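Branched-chain alpha-ketoacid decarboxylase (PDB 2VBF) probably decarboxylates branched-chain and aromatic alpha-keto acids to aldehydes, using thiamine diphosphate and a magnesium ion. Local coordinates at residues F264-V269 and S416-Q421; E394-E399 and L447-D452; Y429-A434 and G453-T458; C474-N479 and M542-L547. All coordinates share one frame; numbering follows the deposited sequence.

Interaction 1: residues F264-V269 and S416-Q421; sequences FGKSAV and SRFIGQ
S416 meets S267 loosely, with CB of S267 4.2 Å from the carbonyl O of S416. At R417 the same CB packs against the backbone and lies 3.7 Å from CA. The guanidinium group of R417 leads away and forms a salt bridge with D441. F418 carries most of the contact. Its backbone N donates to OG of S267 at 3.1 Å, with an N-H...O angle of 151°. That hydroxyl gives its own proton to O of K266 at 2.6 Å, in the carbonyl plane and on a lone pair. The OG sits between the backbone N and the carbonyl carbon of S267 (chi1 81°), which lets it serve both bonds. The aliphatic chain of K266 runs over one face of the F418 ring. Its CD stands 3.6 Å from the ring centroid in a CH-pi contact. NZ lies far from the ring, so any cation-pi attraction is at most weak; it forms a salt bridge with E271. An alanine replacing F418 would keep the backbone bond, but the K266 chain would probably lose the flat surface under its methylenes. A water lies 3.0 Å from O of F418 and 2.9 Å from O of K266. At G420 a second water, which accepts from N of G265, comes 3.3 Å from the carbonyl O. The contact joins a type II turn of the central domain, from G265 to A268, to edge strand 417-419 of the cofactor-binding sheet. Its chemistry is divided: a hydroxyl relay and waters deal with the backbone, while lysine carbons cover an aromatic face.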
# COMPACT_ATOMS: atom_id res chain seq x y z
N PHE A 264 -23.41 6.71 4.70
CA PHE A 264 -22.18 7.03 5.44
C PHE A 264 -22.62 7.12 6.90
O PHE A 264 -23.19 8.12 7.32
CB PHE A 264 -21.62 8.37 4.95
CG PHE A 264 -20.31 8.81 5.57
CD1 PHE A 264 -19.41 7.92 6.14
CD2 PHE A 264 -19.95 10.15 5.49
CE1 PHE A 264 -18.18 8.37 6.65
CE2 PHE A 264 -18.74 10.62 5.99
CZ PHE A 264 -17.85 9.73 6.58
N GLY A 265 -22.36 6.05 7.63
CA GLY A 265 -22.91 5.87 8.96
C GLY A 265 -24.08 4.91 9.03
O GLY A 265 -24.77 4.87 10.04
N LYS A 266 -24.29 4.09 7.99
CA LYS A 266 -25.34 3.08 8.04
C LYS A 266 -25.10 2.15 9.24
O LYS A 266 -23.98 1.71 9.45
CB LYS A 266 -25.39 2.26 6.75
CG LYS A 266 -26.49 1.21 6.72
CD LYS A 266 -26.61 0.55 5.35
CE LYS A 266 -27.61 -0.58 5.36
NZ LYS A 266 -29.04 -0.09 5.32
N SER A 267 -26.17 1.91 10.00
CA SER A 267 -26.17 1.15 11.26
C SER A 267 -25.73 1.97 12.47
O SER A 267 -25.49 1.42 13.55
CB SER A 267 -25.43 -0.21 11.17
OG SER A 267 -24.02 -0.10 11.30
N ALA A 268 -25.66 3.30 12.31
CA ALA A 268 -25.51 4.23 13.44
C ALA A 268 -26.66 4.07 14.44
O ALA A 268 -26.55 4.47 15.59
CB ALA A 268 -25.44 5.66 12.96
N VAL A 269 -27.78 3.54 13.96
CA VAL A 269 -28.89 3.09 14.80
C VAL A 269 -29.33 1.72 14.31
O VAL A 269 -29.03 1.33 13.19
CB VAL A 269 -30.08 4.06 14.75
CG1 VAL A 269 -29.63 5.44 15.25
CG2 VAL A 269 -30.70 4.11 13.35
N SER A 416 -28.10 -5.93 14.07
CA SER A 416 -27.23 -6.10 12.93
C SER A 416 -26.52 -4.80 12.58
O SER A 416 -27.03 -3.69 12.84
CB SER A 416 -28.01 -6.65 11.74
OG SER A 416 -28.33 -8.01 11.96
N ARG A 417 -25.34 -4.94 11.99
CA ARG A 417 -24.50 -3.80 11.67
C ARG A 417 -24.06 -3.82 10.21
O ARG A 417 -24.25 -4.81 9.51
CB ARG A 417 -23.33 -3.78 12.61
CG ARG A 417 -23.80 -3.59 14.03
CD ARG A 417 -22.69 -3.20 14.94
NE ARG A 417 -21.84 -4.33 15.31
CZ ARG A 417 -22.18 -5.30 16.17
NH1 ARG A 417 -23.38 -5.32 16.73
NH2 ARG A 417 -21.31 -6.26 16.46
N PHE A 418 -23.49 -2.70 9.79
CA PHE A 418 -23.03 -2.50 8.43
C PHE A 418 -21.67 -1.82 8.48
O PHE A 418 -21.42 -0.94 9.32
CB PHE A 418 -24.04 -1.62 7.70
CG PHE A 418 -23.80 -1.49 6.23
CD1 PHE A 418 -24.44 -2.34 5.34
CD2 PHE A 418 -22.97 -0.49 5.72
CE1 PHE A 418 -24.24 -2.21 3.96
CE2 PHE A 418 -22.78 -0.36 4.35
CZ PHE A 418 -23.42 -1.22 3.47
N ILE A 419 -20.78 -2.24 7.59
CA ILE A 419 -19.52 -1.56 7.36
C ILE A 419 -19.40 -1.26 5.86
O ILE A 419 -19.45 -2.16 5.02
CB ILE A 419 -18.33 -2.36 7.85
CG1 ILE A 419 -18.35 -2.47 9.37
CG2 ILE A 419 -17.03 -1.70 7.33
CD1 ILE A 419 -17.21 -3.32 9.97
N GLY A 420 -19.31 0.03 5.55
CA GLY A 420 -19.02 0.53 4.22
C GLY A 420 -18.20 1.81 4.38
O GLY A 420 -18.20 2.43 5.44
N GLN A 421 -17.49 2.19 3.33
CA GLN A 421 -16.50 3.27 3.40
C GLN A 421 -16.76 4.28 2.28
O GLN A 421 -15.93 4.47 1.41
CB GLN A 421 -15.10 2.67 3.30
CG GLN A 421 -13.96 3.57 3.74
CD GLN A 421 -12.61 3.03 3.33
OE1 GLN A 421 -12.43 2.54 2.21
NE2 GLN A 421 -11.63 3.13 4.23
O HOH W 1 -20.85 3.97 6.59
O HOH W 2 -21.36 1.84 8.19

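Interaction 2: residues E394-E399 and L447-D452; sequences ETIVAE and LLFIGD. With MG (magnesium ion), chain E; TPP (thiamine diphosphate), chain F.
A buried carboxylate packs against a leucine methyl: OE2 of E394 lies 3.6 Å from CD1 of L447. The E394 chain is extended beyond CG (chi2 -179°), and this carries its acid group across to the leucine. The acid is satisfied elsewhere, by NE2 of Q536 and N of Q391. The pair belongs to two parallel strands, 9° apart. N of F449 donates to O of V397 at 2.8 Å. N of E399 closes the set with a 3.0 Å bond to O of F449. These are neighbouring strands of a six-stranded parallel sheet, the core of the alpha/beta domain that binds the diphosphate end of the cofactor. On one sheet face CG2 of I396 meets the edge of the F449 ring, 4.2 Å from CD2. The other face of that sheet has CG1 of V397 3.9 Å from CD1 of L448. CB of E399 is 3.9 Å from CG1 of I450, the two side chains lying alongside, and the acid of E399 goes on to T430 and G428. G451 and D452 open the GDG signature of thiamine diphosphate enzymes. CA of G451 is 3.3 Å from O1A of the cofactor, where a side chain would clash. D452 gives OD1 to the magnesium ion at 2.0 Å. N479, G481, two diphosphate oxygens and a water complete the metal site.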
# COMPACT_ATOMS: atom_id res chain seq x y z
N GLU A 394 -25.99 -9.99 12.75
CA GLU A 394 -24.99 -10.12 11.67
C GLU A 394 -24.38 -8.77 11.35
O GLU A 394 -24.96 -7.74 11.67
CB GLU A 394 -25.63 -10.65 10.39
CG GLU A 394 -26.09 -12.08 10.47
CD GLU A 394 -26.68 -12.58 9.17
OE1 GLU A 394 -27.26 -11.79 8.39
OE2 GLU A 394 -26.59 -13.78 8.93
N THR A 395 -23.21 -8.80 10.73
CA THR A 395 -22.56 -7.60 10.22
C THR A 395 -22.40 -7.76 8.71
O THR A 395 -21.80 -8.75 8.26
CB THR A 395 -21.20 -7.33 10.92
OG1 THR A 395 -21.41 -7.16 12.33
CG2 THR A 395 -20.55 -6.06 10.36
N ILE A 396 -22.99 -6.83 7.96
CA ILE A 396 -22.85 -6.79 6.50
C ILE A 396 -21.73 -5.83 6.14
O ILE A 396 -21.73 -4.68 6.58
CB ILE A 396 -24.16 -6.37 5.79
CG1 ILE A 396 -25.22 -7.48 5.91
CG2 ILE A 396 -23.90 -6.05 4.32
CD1 ILE A 396 -26.49 -7.24 5.07
N VAL A 397 -20.77 -6.31 5.36
CA VAL A 397 -19.64 -5.48 4.92
C VAL A 397 -19.71 -5.42 3.40
O VAL A 397 -19.81 -6.46 2.74
CB VAL A 397 -18.29 -6.04 5.40
CG1 VAL A 397 -17.15 -5.06 5.09
CG2 VAL A 397 -18.31 -6.41 6.89
N ALA A 398 -19.70 -4.21 2.84
CA ALA A 398 -19.93 -4.05 1.39
C ALA A 398 -18.94 -3.08 0.73
O ALA A 398 -18.83 -1.92 1.11
CB ALA A 398 -21.35 -3.62 1.12
N GLU A 399 -18.26 -3.59 -0.30
CA GLU A 399 -17.20 -2.85 -0.97
C GLU A 399 -17.76 -1.84 -1.98
O GLU A 399 -18.82 -2.06 -2.58
CB GLU A 399 -16.28 -3.84 -1.69
CG GLU A 399 -15.03 -3.22 -2.34
CD GLU A 399 -14.21 -2.46 -1.32
OE1 GLU A 399 -13.36 -3.09 -0.67
OE2 GLU A 399 -14.44 -1.25 -1.17
N LEU A 447 -20.97 -11.09 6.95
CA LEU A 447 -21.25 -11.36 5.56
C LEU A 447 -20.57 -10.27 4.74
O LEU A 447 -20.90 -9.09 4.87
CB LEU A 447 -22.76 -11.33 5.31
CG LEU A 447 -23.55 -12.59 5.73
CD1 LEU A 447 -23.55 -12.81 7.23
CD2 LEU A 447 -24.95 -12.49 5.20
N LEU A 448 -19.59 -10.67 3.92
CA LEU A 448 -18.84 -9.77 3.04
C LEU A 448 -19.31 -9.86 1.59
O LEU A 448 -19.39 -10.95 1.04
CB LEU A 448 -17.35 -10.11 3.08
CG LEU A 448 -16.43 -9.35 2.11
CD1 LEU A 448 -16.43 -7.85 2.44
CD2 LEU A 448 -15.03 -9.92 2.14
N PHE A 449 -19.55 -8.70 1.00
CA PHE A 449 -19.81 -8.57 -0.41
C PHE A 449 -18.72 -7.70 -1.01
O PHE A 449 -18.66 -6.50 -0.72
CB PHE A 449 -21.19 -7.97 -0.65
CG PHE A 449 -22.31 -8.82 -0.08
CD1 PHE A 449 -22.87 -9.84 -0.83
CD2 PHE A 449 -22.74 -8.62 1.22
CE1 PHE A 449 -23.87 -10.64 -0.30
CE2 PHE A 449 -23.74 -9.42 1.75
CZ PHE A 449 -24.30 -10.43 0.99
N ILE A 450 -17.87 -8.32 -1.81
CA ILE A 450 -16.73 -7.66 -2.43
C ILE A 450 -16.66 -8.02 -3.92
O ILE A 450 -16.91 -9.17 -4.30
CB ILE A 450 -15.42 -7.99 -1.69
CG1 ILE A 450 -14.25 -7.15 -2.24
CG2 ILE A 450 -15.08 -9.49 -1.74
CD1 ILE A 450 -13.00 -7.20 -1.36
N GLY A 451 -16.33 -7.04 -4.76
CA GLY A 451 -16.20 -7.26 -6.18
C GLY A 451 -14.91 -7.99 -6.52
O GLY A 451 -13.93 -7.97 -5.77
N ASP A 452 -14.91 -8.64 -7.68
CA ASP A 452 -13.70 -9.24 -8.22
C ASP A 452 -12.52 -8.27 -8.31
O ASP A 452 -11.41 -8.59 -7.88
CB ASP A 452 -13.97 -9.91 -9.59
CG ASP A 452 -14.70 -9.01 -10.61
OD1 ASP A 452 -15.25 -7.92 -10.30
OD2 ASP A 452 -14.74 -9.44 -11.78
MG MG E . -16.42 -6.38 -10.65
N1' TPP F . -8.16 2.42 -6.35
C2' TPP F . -8.50 2.46 -5.03
CM2 TPP F . -7.46 2.09 -4.00
N3' TPP F . -9.76 2.86 -4.67
C4' TPP F . -10.69 3.21 -5.62
N4' TPP F . -11.88 3.60 -5.23
C5' TPP F . -10.36 3.14 -6.98
C6' TPP F . -9.08 2.74 -7.34
C7' TPP F . -11.37 3.49 -8.05
N3 TPP F . -12.47 2.52 -8.12
C2 TPP F . -13.71 2.65 -7.52
S1 TPP F . -14.74 1.43 -7.77
C5 TPP F . -13.64 0.69 -8.70
C4 TPP F . -12.43 1.37 -8.83
CM4 TPP F . -11.26 0.90 -9.65
C6 TPP F . -14.03 -0.63 -9.34
C7 TPP F . -14.40 -1.73 -8.36
O7 TPP F . -14.70 -2.86 -9.14
PA TPP F . -15.30 -4.19 -8.49
O1A TPP F . -14.68 -4.47 -7.14
O2A TPP F . -15.05 -5.33 -9.47
O3A TPP F . -16.85 -3.81 -8.25
PB TPP F . -18.09 -3.97 -9.28
O1B TPP F . -18.64 -2.59 -9.49
O2B TPP F . -19.10 -4.82 -8.56
O3B TPP F . -17.64 -4.62 -10.56
O HOH W 3 -17.53 -7.04 -8.98

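Interaction 3: residues Y429-A434 and G453-T458; sequences YTFPAA and GSLQLT. With TPP (thiamine diphosphate), chain F.
T458 fits against F431 and P432. Its carbonyl O approaches the edge of the F431 ring, near the ring plane and 3.4 Å from CD2. CD1 of L455 comes over one face of the same ring, 4.0 Å from CD2. With CG opposite the backbone N (chi1 178°), F431 extends its ring so that T458 meets its edge and L455 one face. The P432 ring meets the T458 side chain, with CD 3.5 Å from OG1 and CG 3.8 Å from CB. A glycine in place of P432 would lack CG and CD and would probably open a gap beside the T458 side chain. The N-to-C directions of the two helix segments differ by 64°, with axes 9.5 Å apart. In this alpha/beta domain, helix 452-458 follows a central strand and turns its N-terminus to the cofactor diphosphate. N of G453 donates to O2A of thiamine diphosphate at 3.0 Å. OG of S454 donates to O1A at 2.6 Å, and N of S454 grips that same oxygen. Further out, OG1 of T458 bonds O of G428, and N74 and M78 of helix 72-86 pack on P432. The O of L457 takes a hydrogen bond from N71 of the second subunit.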
# COMPACT_ATOMS: atom_id res chain seq x y z
N TYR A 429 -10.36 -2.40 0.72
CA TYR A 429 -10.54 -2.18 2.15
C TYR A 429 -11.37 -3.27 2.83
O TYR A 429 -11.01 -3.76 3.90
CB TYR A 429 -11.20 -0.80 2.40
CG TYR A 429 -11.80 -0.65 3.78
CD1 TYR A 429 -11.00 -0.39 4.87
CD2 TYR A 429 -13.17 -0.80 3.98
CE1 TYR A 429 -11.55 -0.26 6.15
CE2 TYR A 429 -13.73 -0.68 5.25
CZ TYR A 429 -12.91 -0.42 6.33
OH TYR A 429 -13.45 -0.32 7.60
N THR A 430 -12.50 -3.62 2.21
CA THR A 430 -13.51 -4.42 2.91
C THR A 430 -13.09 -5.84 3.30
O THR A 430 -13.62 -6.39 4.27
CB THR A 430 -14.84 -4.51 2.13
OG1 THR A 430 -14.60 -5.00 0.81
CG2 THR A 430 -15.53 -3.13 2.10
N PHE A 431 -12.16 -6.44 2.56
CA PHE A 431 -11.77 -7.81 2.84
C PHE A 431 -10.99 -7.89 4.17
O PHE A 431 -11.47 -8.51 5.12
CB PHE A 431 -11.11 -8.51 1.64
CG PHE A 431 -10.65 -9.92 1.93
CD1 PHE A 431 -11.51 -10.85 2.55
CD2 PHE A 431 -9.38 -10.33 1.59
CE1 PHE A 431 -11.06 -12.15 2.83
CE2 PHE A 431 -8.93 -11.63 1.88
CZ PHE A 431 -9.79 -12.54 2.49
N PRO A 432 -9.83 -7.22 4.28
CA PRO A 432 -9.21 -7.23 5.62
C PRO A 432 -10.11 -6.60 6.70
O PRO A 432 -10.12 -7.06 7.86
CB PRO A 432 -7.92 -6.43 5.42
CG PRO A 432 -7.66 -6.43 3.94
CD PRO A 432 -9.01 -6.49 3.30
N ALA A 433 -10.83 -5.54 6.36
CA ALA A 433 -11.69 -4.87 7.34
C ALA A 433 -12.77 -5.82 7.89
O ALA A 433 -13.03 -5.84 9.10
CB ALA A 433 -12.33 -3.62 6.72
N ALA A 434 -13.39 -6.61 7.02
CA ALA A 434 -14.38 -7.59 7.45
C ALA A 434 -13.77 -8.60 8.41
O ALA A 434 -14.42 -9.00 9.39
CB ALA A 434 -14.99 -8.30 6.25
N GLY A 453 -12.76 -7.08 -8.82
CA GLY A 453 -11.71 -6.10 -9.02
C GLY A 453 -11.11 -5.64 -7.71
O GLY A 453 -9.91 -5.41 -7.62
N SER A 454 -11.97 -5.49 -6.69
CA SER A 454 -11.55 -5.03 -5.36
C SER A 454 -10.84 -6.11 -4.58
O SER A 454 -9.85 -5.84 -3.89
CB SER A 454 -12.77 -4.53 -4.58
OG SER A 454 -13.33 -3.38 -5.18
N LEU A 455 -11.33 -7.35 -4.67
CA LEU A 455 -10.65 -8.48 -4.01
C LEU A 455 -9.19 -8.60 -4.44
O LEU A 455 -8.34 -8.93 -3.64
CB LEU A 455 -11.36 -9.81 -4.29
CG LEU A 455 -10.67 -11.05 -3.69
CD1 LEU A 455 -10.71 -11.04 -2.15
CD2 LEU A 455 -11.29 -12.34 -4.24
N GLN A 456 -8.90 -8.29 -5.71
CA GLN A 456 -7.56 -8.43 -6.23
C GLN A 456 -6.53 -7.52 -5.52
O GLN A 456 -5.34 -7.82 -5.51
CB GLN A 456 -7.55 -8.19 -7.74
CG GLN A 456 -8.32 -9.26 -8.53
CD GLN A 456 -7.90 -9.37 -9.99
OE1 GLN A 456 -6.90 -8.78 -10.40
NE2 GLN A 456 -8.66 -10.15 -10.78
N LEU A 457 -6.99 -6.44 -4.90
CA LEU A 457 -6.07 -5.54 -4.18
C LEU A 457 -5.58 -6.09 -2.84
O LEU A 457 -4.50 -5.71 -2.37
CB LEU A 457 -6.68 -4.16 -3.93
CG LEU A 457 -6.83 -3.25 -5.16
CD1 LEU A 457 -8.20 -3.46 -5.79
CD2 LEU A 457 -6.62 -1.76 -4.81
N THR A 458 -6.38 -6.95 -2.19
CA THR A 458 -6.14 -7.34 -0.79
C THR A 458 -6.31 -8.85 -0.49
O THR A 458 -6.33 -9.26 0.67
CB THR A 458 -7.07 -6.55 0.18
OG1 THR A 458 -8.44 -6.80 -0.16
CG2 THR A 458 -6.79 -5.03 0.15
N1' TPP F . -8.16 2.42 -6.35
C2' TPP F . -8.50 2.46 -5.03
CM2 TPP F . -7.46 2.09 -4.00
N3' TPP F . -9.76 2.86 -4.67
C4' TPP F . -10.69 3.21 -5.62
N4' TPP F . -11.88 3.60 -5.23
C5' TPP F . -10.36 3.14 -6.98
C6' TPP F . -9.08 2.74 -7.34
C7' TPP F . -11.37 3.49 -8.05
N3 TPP F . -12.47 2.52 -8.12
C2 TPP F . -13.71 2.65 -7.52
S1 TPP F . -14.74 1.43 -7.77
C5 TPP F . -13.64 0.69 -8.70
C4 TPP F . -12.43 1.37 -8.83
CM4 TPP F . -11.26 0.90 -9.65
C6 TPP F . -14.03 -0.63 -9.34
C7 TPP F . -14.40 -1.73 -8.36
O7 TPP F . -14.70 -2.86 -9.14
PA TPP F . -15.30 -4.19 -8.49
O1A TPP F . -14.68 -4.47 -7.14
O2A TPP F . -15.05 -5.33 -9.47
O3A TPP F . -16.85 -3.81 -8.25
PB TPP F . -18.09 -3.97 -9.28
O1B TPP F . -18.64 -2.59 -9.49
O2B TPP F . -19.10 -4.82 -8.56
O3B TPP F . -17.64 -4.62 -10.56

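Interaction 4: residues C474-N479 and M542-L547; sequences CFIINN and MYWIEL. With MG (magnesium ion), chain E; TPP (thiamine diphosphate), chain F.
C474 to I477 pair in parallel register with W544 to L547, the strand segments crossing at -21° and joined by five backbone hydrogen bonds, such as N of I476 to O of I545 at 2.8 Å. The side chains then sort by face. On the face of C474 and I476 lies the W544 indole. CD1 of I476 sits over its centre, 3.7 Å from the centroid of the five-membered ring, a CH-pi contact. CB of C474 comes to the benzo part, 3.7 Å from CE3, and its sulfur touches the methyl CE of M542. NE1 of W544 bonds O of Y503. On the opposite face F475 and I545 lie alongside, and CE1 of F475 comes 3.4 Å from CD1 of I545. L547 adds its CD1 next to the same ring. Farther along, E546 runs extended (chi2 179°) and brings its acid alongside N478. ND2 donates to OE2 at 2.8 Å, meeting the acid on its anti side with the amide and carboxylate planes 23° apart. OE1 of E546 takes N of S504. N479 follows directly, and its OD1 binds magnesium at 2.1 Å, while ND2 donates to O3B of the cofactor at 3.1 Å. O of I477 accepts from the metal-bound water at 2.7 Å. The strands are neighbours in the parallel sheet of the C-terminal cofactor-binding domain, and N478 and N479 close its GDG...NN signature. Backbone hydrogen bonds hold the register, and apolar side chains cover both faces. The polar groups gather at the C-terminal end of strand 473-478, where a paired N478 precedes the metal ligand N479.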
# COMPACT_ATOMS: atom_id res chain seq x y z
N CYS A 474 -18.31 -15.06 2.80
CA CYS A 474 -17.74 -14.13 1.84
C CYS A 474 -18.33 -14.39 0.47
O CYS A 474 -18.28 -15.52 -0.02
CB CYS A 474 -16.23 -14.31 1.79
SG CYS A 474 -15.43 -14.03 3.36
N PHE A 475 -18.89 -13.34 -0.12
CA PHE A 475 -19.45 -13.36 -1.47
C PHE A 475 -18.57 -12.52 -2.39
O PHE A 475 -18.42 -11.32 -2.17
CB PHE A 475 -20.86 -12.79 -1.50
CG PHE A 475 -21.86 -13.60 -0.73
CD1 PHE A 475 -22.48 -14.70 -1.30
CD2 PHE A 475 -22.18 -13.25 0.57
CE1 PHE A 475 -23.41 -15.44 -0.59
CE2 PHE A 475 -23.10 -13.99 1.30
CZ PHE A 475 -23.72 -15.08 0.72
N ILE A 476 -18.01 -13.15 -3.42
CA ILE A 476 -17.16 -12.47 -4.41
C ILE A 476 -18.00 -12.27 -5.67
O ILE A 476 -18.44 -13.24 -6.29
CB ILE A 476 -15.87 -13.27 -4.75
CG1 ILE A 476 -15.04 -13.57 -3.49
CG2 ILE A 476 -15.03 -12.52 -5.78
CD1 ILE A 476 -15.52 -14.73 -2.66
N ILE A 477 -18.22 -11.01 -6.05
CA ILE A 477 -19.02 -10.71 -7.24
C ILE A 477 -18.14 -10.71 -8.49
O ILE A 477 -17.48 -9.75 -8.81
CB ILE A 477 -19.81 -9.41 -7.12
CG1 ILE A 477 -20.72 -9.46 -5.88
CG2 ILE A 477 -20.61 -9.17 -8.38
CD1 ILE A 477 -21.60 -8.25 -5.70
N ASN A 478 -18.15 -11.84 -9.19
CA ASN A 478 -17.41 -11.95 -10.43
C ASN A 478 -18.29 -11.46 -11.57
O ASN A 478 -19.16 -12.20 -12.06
CB ASN A 478 -16.95 -13.39 -10.65
CG ASN A 478 -16.26 -13.58 -11.98
OD1 ASN A 478 -16.21 -12.66 -12.81
ND2 ASN A 478 -15.74 -14.78 -12.21
N ASN A 479 -18.09 -10.21 -11.97
CA ASN A 479 -18.76 -9.64 -13.14
C ASN A 479 -17.74 -9.22 -14.22
O ASN A 479 -18.00 -8.31 -15.01
CB ASN A 479 -19.71 -8.50 -12.77
CG ASN A 479 -19.05 -7.45 -11.94
OD1 ASN A 479 -17.82 -7.40 -11.90
ND2 ASN A 479 -19.83 -6.64 -11.26
N MET A 542 -15.91 -21.13 7.40
CA MET A 542 -15.92 -19.97 6.53
C MET A 542 -16.52 -20.40 5.19
O MET A 542 -16.30 -21.53 4.73
CB MET A 542 -14.49 -19.46 6.33
CG MET A 542 -14.35 -18.22 5.46
SD MET A 542 -12.68 -17.57 5.56
CE MET A 542 -12.55 -16.80 3.96
N TYR A 543 -17.28 -19.51 4.57
CA TYR A 543 -17.83 -19.75 3.25
C TYR A 543 -17.24 -18.75 2.25
O TYR A 543 -17.11 -17.56 2.56
CB TYR A 543 -19.36 -19.72 3.27
CG TYR A 543 -19.89 -21.03 3.77
CD1 TYR A 543 -19.72 -21.40 5.10
CD2 TYR A 543 -20.50 -21.94 2.91
CE1 TYR A 543 -20.17 -22.63 5.58
CE2 TYR A 543 -20.95 -23.17 3.37
CZ TYR A 543 -20.79 -23.50 4.71
OH TYR A 543 -21.22 -24.72 5.16
N TRP A 544 -16.85 -19.27 1.09
CA TRP A 544 -16.20 -18.50 0.03
C TRP A 544 -16.98 -18.75 -1.27
O TRP A 544 -16.82 -19.78 -1.92
CB TRP A 544 -14.76 -18.95 -0.10
CG TRP A 544 -13.90 -18.08 -0.95
CD1 TRP A 544 -13.54 -18.29 -2.26
CD2 TRP A 544 -13.25 -16.86 -0.55
NE1 TRP A 544 -12.72 -17.28 -2.69
CE2 TRP A 544 -12.53 -16.39 -1.67
CE3 TRP A 544 -13.23 -16.12 0.63
CZ2 TRP A 544 -11.79 -15.20 -1.63
CZ3 TRP A 544 -12.49 -14.95 0.67
CH2 TRP A 544 -11.78 -14.50 -0.46
N ILE A 545 -17.83 -17.79 -1.62
CA ILE A 545 -18.86 -18.00 -2.61
C ILE A 545 -18.66 -17.07 -3.79
O ILE A 545 -18.86 -15.85 -3.67
CB ILE A 545 -20.26 -17.76 -1.99
CG1 ILE A 545 -20.49 -18.72 -0.82
CG2 ILE A 545 -21.36 -17.90 -3.05
CD1 ILE A 545 -21.55 -18.22 0.16
N GLU A 546 -18.30 -17.65 -4.93
CA GLU A 546 -18.13 -16.87 -6.15
C GLU A 546 -19.49 -16.71 -6.82
O GLU A 546 -20.10 -17.69 -7.26
CB GLU A 546 -17.13 -17.55 -7.09
CG GLU A 546 -16.94 -16.82 -8.42
CD GLU A 546 -15.94 -17.47 -9.34
OE1 GLU A 546 -15.24 -18.42 -8.90
OE2 GLU A 546 -15.83 -17.01 -10.50
N LEU A 547 -19.98 -15.47 -6.87
CA LEU A 547 -21.23 -15.13 -7.57
C LEU A 547 -20.89 -14.68 -8.98
O LEU A 547 -20.04 -13.80 -9.16
CB LEU A 547 -21.98 -14.01 -6.85
CG LEU A 547 -22.30 -14.23 -5.37
CD1 LEU A 547 -23.02 -13.00 -4.81
CD2 LEU A 547 -23.14 -15.50 -5.16
MG MG E . -16.42 -6.38 -10.65
N1' TPP F . -8.16 2.42 -6.35
C2' TPP F . -8.50 2.46 -5.03
CM2 TPP F . -7.46 2.09 -4.00
N3' TPP F . -9.76 2.86 -4.67
C4' TPP F . -10.69 3.21 -5.62
N4' TPP F . -11.88 3.60 -5.23
C5' TPP F . -10.36 3.14 -6.98
C6' TPP F . -9.08 2.74 -7.34
C7' TPP F . -11.37 3.49 -8.05
N3 TPP F . -12.47 2.52 -8.12
C2 TPP F . -13.71 2.65 -7.52
S1 TPP F . -14.74 1.43 -7.77
C5 TPP F . -13.64 0.69 -8.70
C4 TPP F . -12.43 1.37 -8.83
CM4 TPP F . -11.26 0.90 -9.65
C6 TPP F . -14.03 -0.63 -9.34
C7 TPP F . -14.40 -1.73 -8.36
O7 TPP F . -14.70 -2.86 -9.14
PA TPP F . -15.30 -4.19 -8.49
O1A TPP F . -14.68 -4.47 -7.14
O2A TPP F . -15.05 -5.33 -9.47
O3A TPP F . -16.85 -3.81 -8.25
PB TPP F . -18.09 -3.97 -9.28
O1B TPP F . -18.64 -2.59 -9.49
O2B TPP F . -19.10 -4.82 -8.56
O3B TPP F . -17.64 -4.62 -10.56
O HOH W 3 -17.53 -7.04 -8.98

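Overall arrangement
Interactions 2 and 4 lie within one parallel sheet, interaction 1 reaches it through strand 417-419, and interaction 3 packs beside it. I419 N of interaction 1 is 2.8 Å from I396 O of interaction 2, a probable hydrogen bond. I450 O of interaction 2 is 2.9 Å from I477 N of interaction 4, probably another. Interactions 2 and 3 probably bond through E399 OE1 and T430 OG1, 2.7 Å apart. F431 and L455 of interaction 3 pack on W544 of interaction 4. D452 and N479 share the magnesium ion, and interaction 3 supplies G453 and S454 to the diphosphate. Interaction 1 stands back, with the F418 side chain about 13 Å from the cofactor.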